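Local coordinates for protein putative hydrolase (PDB 3MCW) that probably acts as a hydrolase, as a member of the isochorismatase family related to the nicotinamidases, at residues G112-V117 and L137-C142; T130-G135 and G176-V181; H57-S62 and P74-K79; G120-N125 and C148-K153. All blocks are in the same frame, centred on the assembly; numbering follows the deposited sequence. Where two conformers were deposited one is given.

Interaction 1. Residues G112-V117 and L137-C142; sequences GWLELV and LGFAVC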
loop_
_atom_site.group_PDB
_atom_site.type_symbol
_atom_site.label_atom_id
_atom_site.label_comp_id
_atom_site.label_asym_id
_atom_site.label_seq_id
_atom_site.Cartn_x
_atom_site.Cartn_y
_atom_site.Cartn_z
ATOM N N GLY A 112 -4.865 7.876 22.186
ATOM C CA GLY A 112 -4.643 9.129 21.498
ATOM C C GLY A 112 -3.328 9.239 20.766
ATOM O O GLY A 112 -2.852 10.339 20.545
ATOM N N TRP A 113 -2.761 8.090 20.376
ATOM C CA TRP A 113 -1.471 8.068 19.685
ATOM C C TRP A 113 -1.723 8.169 18.181
ATOM O O TRP A 113 -1.630 7.188 17.437
ATOM C CB TRP A 113 -0.662 6.840 20.041
ATOM C CG TRP A 113 -0.270 6.774 21.497
ATOM C CD1 TRP A 113 0.086 7.831 22.295
ATOM C CD2 TRP A 113 -0.174 5.601 22.307
ATOM N NE1 TRP A 113 0.399 7.379 23.550
ATOM C CE2 TRP A 113 0.239 6.016 23.589
ATOM C CE3 TRP A 113 -0.405 4.236 22.076
ATOM C CZ2 TRP A 113 0.409 5.105 24.639
ATOM C CZ3 TRP A 113 -0.245 3.365 23.123
ATOM C CH2 TRP A 113 0.158 3.806 24.388
ATOM N N LEU A 114 -2.049 9.386 17.763
ATOM C CA LEU A 114 -2.465 9.649 16.383
ATOM C C LEU A 114 -1.332 10.083 15.468
ATOM O O LEU A 114 -1.486 10.075 14.268
ATOM C CB LEU A 114 -3.646 10.637 16.345
ATOM C CG LEU A 114 -4.873 10.190 17.148
ATOM C CD1 LEU A 114 -6.020 11.151 16.901
ATOM C CD2 LEU A 114 -5.328 8.775 16.868
ATOM N N GLU A 115 -0.197 10.427 16.060
ATOM C CA GLU A 115 0.975 10.821 15.322
ATOM C C GLU A 115 2.022 9.708 15.450
ATOM O O GLU A 115 2.414 9.310 16.564
ATOM C CB GLU A 115 1.434 12.175 15.871
ATOM C CG GLU A 115 2.540 12.771 15.120
ATOM C CD GLU A 115 2.855 14.188 15.555
ATOM O OE1 GLU A 115 2.943 14.471 16.772
ATOM O OE2 GLU A 115 3.084 15.054 14.683
ATOM N N LEU A 116 2.463 9.188 14.315
ATOM C CA LEU A 116 3.354 8.039 14.245
ATOM C C LEU A 116 4.653 8.428 13.525
ATOM O O LEU A 116 4.620 9.155 12.541
ATOM C CB LEU A 116 2.695 6.891 13.453
ATOM C CG LEU A 116 1.267 6.510 13.888
ATOM C CD1 LEU A 116 0.745 5.389 13.020
ATOM C CD2 LEU A 116 1.228 6.116 15.392
ATOM N N VAL A 117 5.765 7.876 14.027
ATOM C CA VAL A 117 7.069 7.990 13.382
ATOM C C VAL A 117 7.467 6.575 13.038
ATOM O O VAL A 117 7.598 5.728 13.922
ATOM C CB VAL A 117 8.106 8.654 14.331
ATOM C CG1 VAL A 117 9.484 8.642 13.693
ATOM C CG2 VAL A 117 7.621 10.079 14.652
ATOM N N LEU A 137 -6.200 5.667 7.241
ATOM C CA LEU A 137 -6.971 5.571 8.487
ATOM C C LEU A 137 -7.011 6.903 9.244
ATOM O O LEU A 137 -7.738 7.023 10.225
ATOM C CB LEU A 137 -6.407 4.466 9.389
ATOM C CG LEU A 137 -6.674 3.027 8.917
ATOM C CD1 LEU A 137 -5.859 2.045 9.754
ATOM C CD2 LEU A 137 -8.165 2.666 8.953
ATOM N N GLY A 138 -6.231 7.887 8.838
ATOM C CA GLY A 138 -6.227 9.215 9.439
ATOM C C GLY A 138 -5.132 9.501 10.439
ATOM O O GLY A 138 -5.194 10.474 11.155
ATOM N N PHE A 139 -4.134 8.630 10.522
ATOM C CA PHE A 139 -2.956 8.902 11.361
ATOM C C PHE A 139 -2.045 9.866 10.634
ATOM O O PHE A 139 -1.950 9.886 9.406
ATOM C CB PHE A 139 -2.218 7.598 11.657
ATOM C CG PHE A 139 -3.009 6.693 12.522
ATOM C CD1 PHE A 139 -2.956 6.822 13.888
ATOM C CD2 PHE A 139 -3.797 5.689 11.991
ATOM C CE1 PHE A 139 -3.714 6.027 14.699
ATOM C CE2 PHE A 139 -4.579 4.869 12.803
ATOM C CZ PHE A 139 -4.542 5.056 14.165
ATOM N N ALA A 140 -1.368 10.709 11.417
ATOM C CA ALA A 140 -0.345 11.653 10.938
ATOM C C ALA A 140 0.992 10.915 11.007
ATOM O O ALA A 140 1.515 10.672 12.087
ATOM C CB ALA A 140 -0.331 12.873 11.798
ATOM N N VAL A 141 1.540 10.575 9.851
ATOM C CA VAL A 141 2.706 9.708 9.777
ATOM C C VAL A 141 3.925 10.461 9.274
ATOM O O VAL A 141 3.877 11.139 8.247
ATOM C CB VAL A 141 2.467 8.511 8.830
ATOM C CG1 VAL A 141 3.693 7.645 8.755
ATOM C CG2 VAL A 141 1.226 7.747 9.246
ATOM N N CYS A 142 5.021 10.339 10.027
ATOM C CA CYS A 142 6.367 10.762 9.561
ATOM C C CYS A 142 7.138 9.496 9.293
ATOM O O CYS A 142 7.330 8.671 10.179
ATOM C CB CYS A 142 7.165 11.558 10.603
ATOM S SG CYS A 142 6.437 13.110 11.086
#
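F139 lies against L114 and L116 where two neighbouring strands of the central parallel sheet begin. Strand 115-121 and strand 140-149 are the two strands of a beta-alpha-beta unit connected by helix 123-136, and their short starting segments run parallel within 17°. Three backbone bonds zip them together: A140 N gives to L114 O, L116 N to A140 O and C142 N to L116 O, the last nearly straight at 174°. The CA-H groups of E115, V141 and V117 add longer, weaker CA-H...O contacts to the carbonyl oxygens opposite.

The F139 side chain leaves the backbone with CG beside its own N (chi1 -67°), which swings the ring back along the segment that leads into strand 115-121. Its CB rests 3.9 Å from L116 CD1, and CG stays close to the same methyl, which meets the ring obliquely. Farther out, CD1 comes to 3.6 Å from L114 O. CE1 then reaches two partners at once, W113 O at 3.6 Å and L114 CD2 at 3.9 Å; the L114 and F139 side chains cross at about a right angle. Helix 104-111 covers the side of the sheet that carries L116, with L108 touching both F139 and L116; on the opposite face, E115 passes A140 and carries its carboxylate to S10 and S9.

Backbone amides and carbonyls thus supply the strong bonds of this contact, while the side chains contribute apolar packing. The carbonyls of W113 and L114 lie near the plane of the F139 ring at its edge, where the slightly positive ring hydrogens probably make a weakly favourable electrostatic contact.

Interaction 2. Residues T130-G135 and G176-V181; sequences TVRMAG and GEYCRV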
loop_
_atom_site.group_PDB
_atom_site.type_symbol
_atom_site.label_atom_id
_atom_site.label_comp_id
_atom_site.label_asym_id
_atom_site.label_seq_id
_atom_site.Cartn_x
_atom_site.Cartn_y
_atom_site.Cartn_z
ATOM N N THR A 130 2.036 -0.734 5.630
ATOM C CA THR A 130 1.636 -0.169 6.902
ATOM C C THR A 130 1.372 1.320 6.800
ATOM O O THR A 130 0.389 1.823 7.349
ATOM C CB THR A 130 2.688 -0.503 7.972
ATOM O OG1 THR A 130 2.809 -1.917 8.138
ATOM C CG2 THR A 130 2.328 0.090 9.304
ATOM N N VAL A 131 2.262 2.049 6.130
ATOM C CA VAL A 131 2.114 3.489 6.010
ATOM C C VAL A 131 0.909 3.874 5.162
ATOM O O VAL A 131 0.193 4.808 5.491
ATOM C CB VAL A 131 3.416 4.156 5.493
ATOM C CG1 VAL A 131 3.208 5.617 5.217
ATOM C CG2 VAL A 131 4.538 3.949 6.494
ATOM N N ARG A 132 0.678 3.171 4.051
ATOM C CA ARG A 132 -0.489 3.499 3.223
ATOM C C ARG A 132 -1.753 3.348 4.061
ATOM O O ARG A 132 -2.632 4.220 4.003
ATOM C CB ARG A 132 -0.566 2.664 1.958
ATOM C CG ARG A 132 0.436 3.034 0.889
ATOM C CD ARG A 132 0.185 2.271 -0.403
ATOM N NE ARG A 132 1.145 2.523 -1.471
ATOM C CZ ARG A 132 0.823 2.903 -2.709
ATOM N NH1 ARG A 132 -0.398 3.210 -3.071
ATOM N NH2 ARG A 132 1.771 2.878 -3.635
HETATM N N MSE A 133 -1.871 2.250 4.798
HETATM C CA MSE A 133 -3.057 2.092 5.662
HETATM C C MSE A 133 -3.109 3.126 6.753
HETATM O O MSE A 133 -4.173 3.697 7.009
HETATM C CB MSE A 133 -3.161 0.696 6.273
HETATM C CG MSE A 133 -3.641 -0.290 5.324
HETATM SE SE MSE A 133 -4.163 -1.990 6.142
HETATM C CE MSE A 133 -5.531 -1.376 7.386
ATOM N N ALA A 134 -1.984 3.390 7.416
ATOM C CA ALA A 134 -1.990 4.398 8.478
ATOM C C ALA A 134 -2.497 5.744 7.993
ATOM O O ALA A 134 -3.319 6.385 8.655
ATOM C CB ALA A 134 -0.598 4.537 9.091
ATOM N N GLY A 135 -1.968 6.212 6.873
ATOM C CA GLY A 135 -2.378 7.506 6.370
ATOM C C GLY A 135 -3.861 7.522 6.003
ATOM O O GLY A 135 -4.606 8.440 6.357
ATOM N N GLY A 176 3.309 12.970 0.862
ATOM C CA GLY A 176 2.156 13.839 0.588
ATOM C C GLY A 176 0.845 13.047 0.652
ATOM O O GLY A 176 -0.056 13.369 1.420
ATOM N N GLU A 177 0.734 11.993 -0.125
ATOM C CA GLU A 177 -0.498 11.251 -0.228
ATOM C C GLU A 177 -0.802 10.450 1.032
ATOM O O GLU A 177 -1.960 10.277 1.393
ATOM C CB GLU A 177 -0.432 10.335 -1.463
ATOM C CG GLU A 177 -1.734 9.760 -1.924
ATOM C CD GLU A 177 -2.672 10.743 -2.621
ATOM O OE1 GLU A 177 -2.375 11.962 -2.655
ATOM O OE2 GLU A 177 -3.728 10.293 -3.150
ATOM N N TYR A 178 0.229 9.889 1.656
ATOM C CA TYR A 178 0.082 8.998 2.811
ATOM C C TYR A 178 0.830 9.420 4.066
ATOM O O TYR A 178 0.482 8.967 5.152
ATOM C CB TYR A 178 0.501 7.579 2.438
ATOM C CG TYR A 178 -0.276 6.988 1.282
ATOM C CD1 TYR A 178 -1.478 6.290 1.481
ATOM C CD2 TYR A 178 0.214 7.064 -0.000
ATOM C CE1 TYR A 178 -2.152 5.721 0.391
ATOM C CE2 TYR A 178 -0.473 6.506 -1.087
ATOM C CZ TYR A 178 -1.634 5.842 -0.875
ATOM O OH TYR A 178 -2.330 5.264 -1.917
ATOM N N CYS A 179 1.900 10.197 3.918
ATOM C CA CYS A 179 2.787 10.530 5.043
ATOM C C CYS A 179 3.670 11.693 4.668
ATOM O O CYS A 179 3.618 12.195 3.536
ATOM C CB CYS A 179 3.658 9.332 5.412
ATOM S SG CYS A 179 4.926 8.953 4.177
ATOM N N ARG A 180 4.440 12.178 5.641
ATOM C CA ARG A 180 5.539 13.098 5.389
ATOM C C ARG A 180 6.832 12.305 5.471
ATOM O O ARG A 180 7.176 11.764 6.531
ATOM C CB ARG A 180 5.533 14.207 6.431
ATOM C CG ARG A 180 6.618 15.231 6.183
ATOM C CD ARG A 180 6.523 16.393 7.129
ATOM N NE ARG A 180 7.623 17.306 6.926
ATOM C CZ ARG A 180 7.651 18.536 7.392
ATOM N NH1 ARG A 180 6.645 18.980 8.124
ATOM N NH2 ARG A 180 8.704 19.288 7.155
ATOM N N VAL A 181 7.582 12.256 4.375
ATOM C CA VAL A 181 8.892 11.602 4.358
ATOM C C VAL A 181 9.918 12.587 4.934
ATOM O O VAL A 181 10.003 13.717 4.509
ATOM C CB VAL A 181 9.254 11.194 2.932
ATOM C CG1 VAL A 181 10.708 10.671 2.890
ATOM C CG2 VAL A 181 8.266 10.145 2.425
#
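The Y178 ring lies flat against the aliphatic part of R132, in a contact that packs helix 123-136 of the alpha/beta fold on the turn leading into strand 180-182, at the rim of the parallel sheet. R132 CG sits almost exactly over the ring centre, 3.7 Å from the centroid and 9° off the normal, a clear CH-pi contact. Because the R132 chain is extended from CG to NE, it continues across the ring face toward the phenol end. CD passes 4.0 Å from Y178 CZ, and NH1 arrives 3.0 Å from Y178 OH. The guanidinium does not stack flat on the ring: the two planes are 47° apart.

Both polar ends look to the dimer interface. R132 NH2 forms a salt bridge with E128 of its own helix and gives a hydrogen bond to S124 O of the second subunit, whose N125 also makes a weak bond with Y178 OH. The guanidinium is therefore fixed by partners from both chains.

The preceding residue, V131, sends CG1 to 3.7 Å from C179 CB and 3.9 Å from C179 SG, with L174 of helix 163-174 touching both residues. Near the end of the helix, G135 has no side chain to hold the turn off, and its CA comes to 3.4 Å from Y178 O in a CA-H...O contact.

Interaction 3. Residues H57-S62 and P74-K79; sequences HIRHDS and PGHAFK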
loop_
_atom_site.group_PDB
_atom_site.type_symbol
_atom_site.label_atom_id
_atom_site.label_comp_id
_atom_site.label_asym_id
_atom_site.label_seq_id
_atom_site.Cartn_x
_atom_site.Cartn_y
_atom_site.Cartn_z
ATOM N N HIS A 57 7.185 -1.990 18.879
ATOM C CA HIS A 57 7.922 -2.839 17.952
ATOM C C HIS A 57 6.927 -3.735 17.227
ATOM O O HIS A 57 6.133 -4.416 17.862
ATOM C CB HIS A 57 8.911 -3.712 18.703
ATOM C CG HIS A 57 9.863 -3.013 19.585
ATOM N ND1 HIS A 57 11.081 -2.559 19.125
ATOM C CD2 HIS A 57 9.772 -2.691 20.899
ATOM C CE1 HIS A 57 11.701 -2.007 20.156
ATOM N NE2 HIS A 57 10.931 -2.058 21.244
ATOM N N ILE A 58 6.979 -3.759 15.891
ATOM C CA ILE A 58 6.224 -4.684 15.089
ATOM C C ILE A 58 7.146 -5.810 14.659
ATOM O O ILE A 58 8.253 -5.574 14.152
ATOM C CB ILE A 58 5.617 -3.974 13.849
ATOM C CG1 ILE A 58 4.685 -2.835 14.243
ATOM C CG2 ILE A 58 4.930 -4.999 12.922
ATOM C CD1 ILE A 58 3.504 -3.217 15.133
ATOM N N ARG A 59 6.689 -7.034 14.855
ATOM C CA ARG A 59 7.417 -8.237 14.560
ATOM C C ARG A 59 6.660 -9.051 13.515
ATOM O O ARG A 59 5.445 -9.207 13.643
ATOM C CB ARG A 59 7.528 -9.125 15.848
ATOM C CG ARG A 59 8.557 -10.195 15.794
ATOM C CD ARG A 59 8.541 -11.023 17.050
ATOM N NE ARG A 59 7.367 -11.854 17.158
ATOM C CZ ARG A 59 6.978 -12.473 18.269
ATOM N NH1 ARG A 59 7.615 -12.248 19.414
ATOM N NH2 ARG A 59 5.920 -13.255 18.244
ATOM N N HIS A 60 7.350 -9.616 12.540
ATOM C CA HIS A 60 6.712 -10.460 11.551
ATOM C C HIS A 60 6.899 -11.926 11.911
ATOM O O HIS A 60 8.016 -12.377 12.185
ATOM C CB HIS A 60 7.287 -10.197 10.149
ATOM C CG HIS A 60 6.446 -10.799 9.093
ATOM N ND1 HIS A 60 5.246 -10.240 8.707
ATOM C CD2 HIS A 60 6.592 -11.947 8.402
ATOM C CE1 HIS A 60 4.711 -11.020 7.792
ATOM N NE2 HIS A 60 5.506 -12.059 7.591
ATOM N N ASP A 61 5.781 -12.637 11.944
ATOM C CA ASP A 61 5.746 -14.047 12.231
ATOM C C ASP A 61 5.213 -14.809 11.014
ATOM O O ASP A 61 4.261 -14.417 10.390
ATOM C CB ASP A 61 4.816 -14.326 13.415
ATOM C CG ASP A 61 5.318 -13.809 14.751
ATOM O OD1 ASP A 61 6.349 -13.138 14.831
ATOM O OD2 ASP A 61 4.622 -14.044 15.770
ATOM N N SER A 62 5.799 -15.950 10.719
ATOM C CA SER A 62 5.345 -16.870 9.638
ATOM C C SER A 62 5.139 -18.273 10.160
ATOM O O SER A 62 5.874 -18.730 11.043
ATOM C CB SER A 62 6.403 -16.979 8.538
ATOM O OG SER A 62 6.828 -15.725 8.063
ATOM N N PRO A 74 16.937 -18.387 14.175
ATOM C CA PRO A 74 17.586 -17.072 14.413
ATOM C C PRO A 74 17.066 -15.882 13.595
ATOM O O PRO A 74 17.094 -14.738 14.047
ATOM C CB PRO A 74 19.043 -17.339 14.056
ATOM C CG PRO A 74 19.212 -18.743 14.354
ATOM C CD PRO A 74 17.945 -19.446 13.999
ATOM N N GLY A 75 16.613 -16.140 12.388
ATOM C CA GLY A 75 16.116 -15.060 11.562
ATOM C C GLY A 75 14.924 -14.364 12.189
ATOM O O GLY A 75 14.655 -13.205 11.919
ATOM N N HIS A 76 14.182 -15.057 13.042
ATOM C CA HIS A 76 13.002 -14.477 13.652
ATOM C C HIS A 76 13.335 -13.453 14.734
ATOM O O HIS A 76 12.535 -12.594 15.037
ATOM C CB HIS A 76 12.094 -15.581 14.213
ATOM C CG HIS A 76 10.796 -15.059 14.721
ATOM N ND1 HIS A 76 10.522 -14.932 16.063
ATOM C CD2 HIS A 76 9.735 -14.530 14.060
ATOM C CE1 HIS A 76 9.319 -14.405 16.206
ATOM N NE2 HIS A 76 8.816 -14.160 15.005
ATOM N N ALA A 77 14.512 -13.556 15.337
ATOM C CA ALA A 77 14.908 -12.647 16.420
ATOM C C ALA A 77 15.072 -11.225 15.929
ATOM O O ALA A 77 15.488 -10.997 14.806
ATOM C CB ALA A 77 16.228 -13.119 17.048
ATOM N N PHE A 78 14.769 -10.255 16.789
ATOM C CA PHE A 78 15.091 -8.869 16.472
ATOM C C PHE A 78 16.594 -8.686 16.290
ATOM O O PHE A 78 17.409 -9.369 16.947
ATOM C CB PHE A 78 14.555 -7.925 17.538
ATOM C CG PHE A 78 13.075 -7.690 17.433
ATOM C CD1 PHE A 78 12.555 -6.852 16.474
ATOM C CD2 PHE A 78 12.178 -8.300 18.304
ATOM C CE1 PHE A 78 11.193 -6.620 16.375
ATOM C CE2 PHE A 78 10.828 -8.067 18.190
ATOM C CZ PHE A 78 10.335 -7.232 17.227
ATOM N N LYS A 79 16.956 -7.747 15.422
ATOM C CA LYS A 79 18.336 -7.307 15.283
ATOM C C LYS A 79 18.776 -6.702 16.622
ATOM O O LYS A 79 18.010 -5.985 17.283
ATOM C CB LYS A 79 18.443 -6.256 14.166
ATOM C CG LYS A 79 18.278 -6.843 12.793
ATOM C CD LYS A 79 18.030 -5.724 11.757
ATOM C CE LYS A 79 18.463 -6.162 10.388
ATOM N NZ LYS A 79 19.965 -6.110 10.212
#
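Strand 55-60 and the segment containing H76 and F78 run past each other without backbone pairing, with CA atoms no closer than 7.4 Å, between D61 and H76. The loop, whose 74-76 part is a short 3-10 turn, is therefore brought by its H76 and F78 side chains to the end of a strand in the parallel sheet of the isochorismatase-type alpha/beta fold, where they meet side chains and the carbonyls of I58 and H60.

R59 fits between the two aromatic residues. Its CB and CG both lie 3.7 Å from F78 CZ, while the bend at chi3 (70°) turns the guanidinium so that H76 CE1 stands over one of its faces, 3.4 Å from NE. On the far side of F78, H57 presents its ring edge to the phenyl face, an edge-to-face pair with centroids 5.8 Å apart and planes at 60°. H57 NE2 is itself bonded to E88.

D61 ties the polar group together. R59 holds its carboxylate side-on, NE to OD1 and NH2 to OD2, both through syn lone pairs, in a salt bridge. D61 OD1 takes a second donor, H76 NE2 at 2.7 Å; the oxygen lies in the plane of the imidazole, but the nitrogen comes from above the carboxylate plane, 55° out of it.

Interaction 4. Residues G120-N125 and C148-K153; sequences GVSTSN and CFTFDK. With EDO (1,2-ethanediol), chain I; EDO (1,2-ethanediol), chain J.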
loop_
_atom_site.group_PDB
_atom_site.type_symbol
_atom_site.label_atom_id
_atom_site.label_comp_id
_atom_site.label_asym_id
_atom_site.label_seq_id
_atom_site.Cartn_x
_atom_site.Cartn_y
_atom_site.Cartn_z
ATOM N N GLY A 120 11.788 1.026 9.429
ATOM C CA GLY A 120 11.982 -0.408 9.408
ATOM C C GLY A 120 12.172 -0.949 8.005
ATOM O O GLY A 120 12.679 -0.253 7.114
ATOM N N VAL A 121 11.787 -2.201 7.822
ATOM C CA VAL A 121 12.136 -2.911 6.603
ATOM C C VAL A 121 10.950 -3.772 6.165
ATOM O O VAL A 121 10.238 -4.352 7.019
ATOM C CB VAL A 121 13.413 -3.759 6.833
ATOM C CG1 VAL A 121 13.185 -4.780 7.976
ATOM C CG2 VAL A 121 13.897 -4.439 5.554
ATOM N N SER A 122 10.681 -3.910 4.861
ATOM C CA SER A 122 11.315 -3.175 3.769
ATOM C C SER A 122 10.491 -1.958 3.394
ATOM O O SER A 122 9.252 -1.937 3.509
ATOM C CB SER A 122 11.510 -4.032 2.553
ATOM O OG SER A 122 10.342 -4.119 1.808
ATOM N N THR A 123 11.174 -0.951 2.875
ATOM C CA THR A 123 10.502 0.302 2.512
ATOM C C THR A 123 9.275 0.039 1.664
ATOM O O THR A 123 8.226 0.652 1.872
ATOM C CB THR A 123 11.450 1.214 1.721
ATOM O OG1 THR A 123 12.711 1.250 2.390
ATOM C CG2 THR A 123 10.868 2.620 1.583
ATOM N N SER A 124 9.423 -0.829 0.660
ATOM C CA SER A 124 8.450 -1.018 -0.384
ATOM C C SER A 124 7.452 -2.145 -0.114
ATOM O O SER A 124 6.502 -2.289 -0.865
ATOM C CB SER A 124 9.206 -1.286 -1.683
ATOM O OG SER A 124 10.166 -2.322 -1.490
ATOM N N ASN A 125 7.669 -2.944 0.939
ATOM C CA ASN A 125 6.798 -4.055 1.255
ATOM C C ASN A 125 6.051 -3.757 2.564
ATOM O O ASN A 125 5.068 -3.011 2.527
ATOM C CB ASN A 125 7.518 -5.394 1.157
ATOM C CG ASN A 125 6.535 -6.544 1.130
ATOM O OD1 ASN A 125 5.340 -6.352 0.881
ATOM N ND2 ASN A 125 7.024 -7.727 1.316
ATOM N N CYS A 148 14.942 3.273 7.035
ATOM C CA CYS A 148 14.299 2.235 6.263
ATOM C C CYS A 148 15.266 1.709 5.217
ATOM O O CYS A 148 16.164 2.435 4.757
ATOM C CB CYS A 148 13.061 2.766 5.522
ATOM S SG CYS A 148 11.749 3.355 6.612
ATOM N N PHE A 149 15.079 0.475 4.791
ATOM C CA PHE A 149 15.815 -0.034 3.646
ATOM C C PHE A 149 14.954 -1.048 2.905
ATOM O O PHE A 149 13.959 -1.563 3.450
ATOM C CB PHE A 149 17.194 -0.620 4.045
ATOM C CG PHE A 149 17.208 -1.901 4.808
ATOM C CD1 PHE A 149 17.181 -1.897 6.184
ATOM C CD2 PHE A 149 17.373 -3.095 4.155
ATOM C CE1 PHE A 149 17.319 -3.058 6.893
ATOM C CE2 PHE A 149 17.508 -4.273 4.845
ATOM C CZ PHE A 149 17.493 -4.249 6.211
ATOM N N THR A 150 15.362 -1.340 1.674
ATOM C CA THR A 150 14.711 -2.316 0.845
ATOM C C THR A 150 15.762 -3.013 -0.024
ATOM O O THR A 150 16.961 -2.872 0.239
ATOM C CB THR A 150 13.538 -1.693 0.059
ATOM O OG1 THR A 150 12.746 -2.749 -0.483
ATOM C CG2 THR A 150 14.026 -0.697 -1.004
ATOM N N PHE A 151 15.281 -3.768 -1.007
ATOM C CA PHE A 151 16.090 -4.688 -1.784
ATOM C C PHE A 151 15.923 -4.407 -3.263
ATOM O O PHE A 151 14.900 -3.904 -3.738
ATOM C CB PHE A 151 15.711 -6.135 -1.484
ATOM C CG PHE A 151 15.808 -6.468 -0.036
ATOM C CD1 PHE A 151 17.037 -6.776 0.552
ATOM C CD2 PHE A 151 14.701 -6.401 0.787
ATOM C CE1 PHE A 151 17.149 -7.012 1.878
ATOM C CE2 PHE A 151 14.820 -6.682 2.143
ATOM C CZ PHE A 151 16.057 -6.989 2.675
ATOM N N ASP A 152 16.930 -4.799 -4.045
ATOM C CA ASP A 152 16.837 -4.764 -5.507
ATOM C C ASP A 152 15.594 -5.546 -5.949
ATOM O O ASP A 152 15.203 -6.540 -5.338
ATOM C CB ASP A 152 18.052 -5.456 -6.156
ATOM C CG ASP A 152 19.378 -4.730 -5.989
ATOM O OD1 ASP A 152 19.472 -3.728 -5.253
ATOM O OD2 ASP A 152 20.346 -5.194 -6.627
ATOM N N LYS A 153 14.992 -5.113 -7.044
ATOM C CA LYS A 153 13.880 -5.878 -7.613
ATOM C C LYS A 153 13.760 -5.561 -9.089
ATOM O O LYS A 153 13.928 -4.435 -9.535
ATOM C CB LYS A 153 12.534 -5.635 -6.893
ATOM C CG LYS A 153 11.431 -6.657 -7.285
ATOM C CD LYS A 153 10.112 -6.470 -6.592
ATOM C CE LYS A 153 10.126 -7.018 -5.185
ATOM N NZ LYS A 153 10.544 -8.460 -5.105
HETATM C C1 EDO I . 11.865 -8.348 3.570
HETATM O O1 EDO I . 11.562 -9.643 4.098
HETATM C C2 EDO I . 11.309 -8.228 2.178
HETATM O O2 EDO I . 10.010 -7.679 2.197
HETATM C C1 EDO J . 21.113 -2.305 -10.150
HETATM O O1 EDO J . 20.114 -2.043 -11.150
HETATM C C2 EDO J . 20.819 -3.401 -9.118
HETATM O O2 EDO J . 19.995 -4.519 -9.503
#
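The turn from strand 115-121 into helix 123-136, with a cis peptide bond between V121 and S122, meets the end of strand 140-149 here. A non-proline cis peptide at this place, just ahead of the helix, is a recurrent feature of the isochorismatase family and lies close to the active site in its characterised members. V121 CG2 stands over one face of the F149 ring, 3.7 Å from the centroid, offset toward the rim; the two side chains run side by side and point the same way. R32 makes a cation-pi contact with the same ring.

Past the cis bond the backbone turns T123 N onto F149 O at 2.9 Å, a bond that comes from well above the carbonyl plane. S122 CA lies 3.1 Å from that same oxygen, which is thus shared by two neighbouring donors, one of them a CH. T123 OG1 has its own partner in H167 ND1. The hydroxyls of S124 and T150 are joined by a hydrogen bond of 2.8 Å between S124 OG and T150 OG1, tying the first turn of the helix to the departing chain.

S122 OG caps the helix through a weak bond from N125 N. A 1,2-ethanediol, probably from the crystallisation liquor, lies alongside: its C1 is 3.7 Å from F151 CE2, and its O2 accepts from N125 ND2 at 3.1 Å, nearly straight at 167°.

Overall arrangement
All four contacts belong to one alpha/beta domain built on a parallel six-stranded sheet. Interaction 3 closes first along the chain, at strand 55-60; interactions 1, 2 and 4 follow with alternating segments. Interactions 1 and 4 join strands 115-121 and 140-149 at either end, their centres about 21 Å apart. Interaction 2 touches interaction 1, with centres about 9 Å apart, where V141 and R180 bond across neighbouring strands. It shares helix 123-136 with interaction 4, and both reach the second subunit, so the helix links the sheet to the dimer interface. Interaction 3 lies about 15 Å from interaction 4, between centres, without touching it.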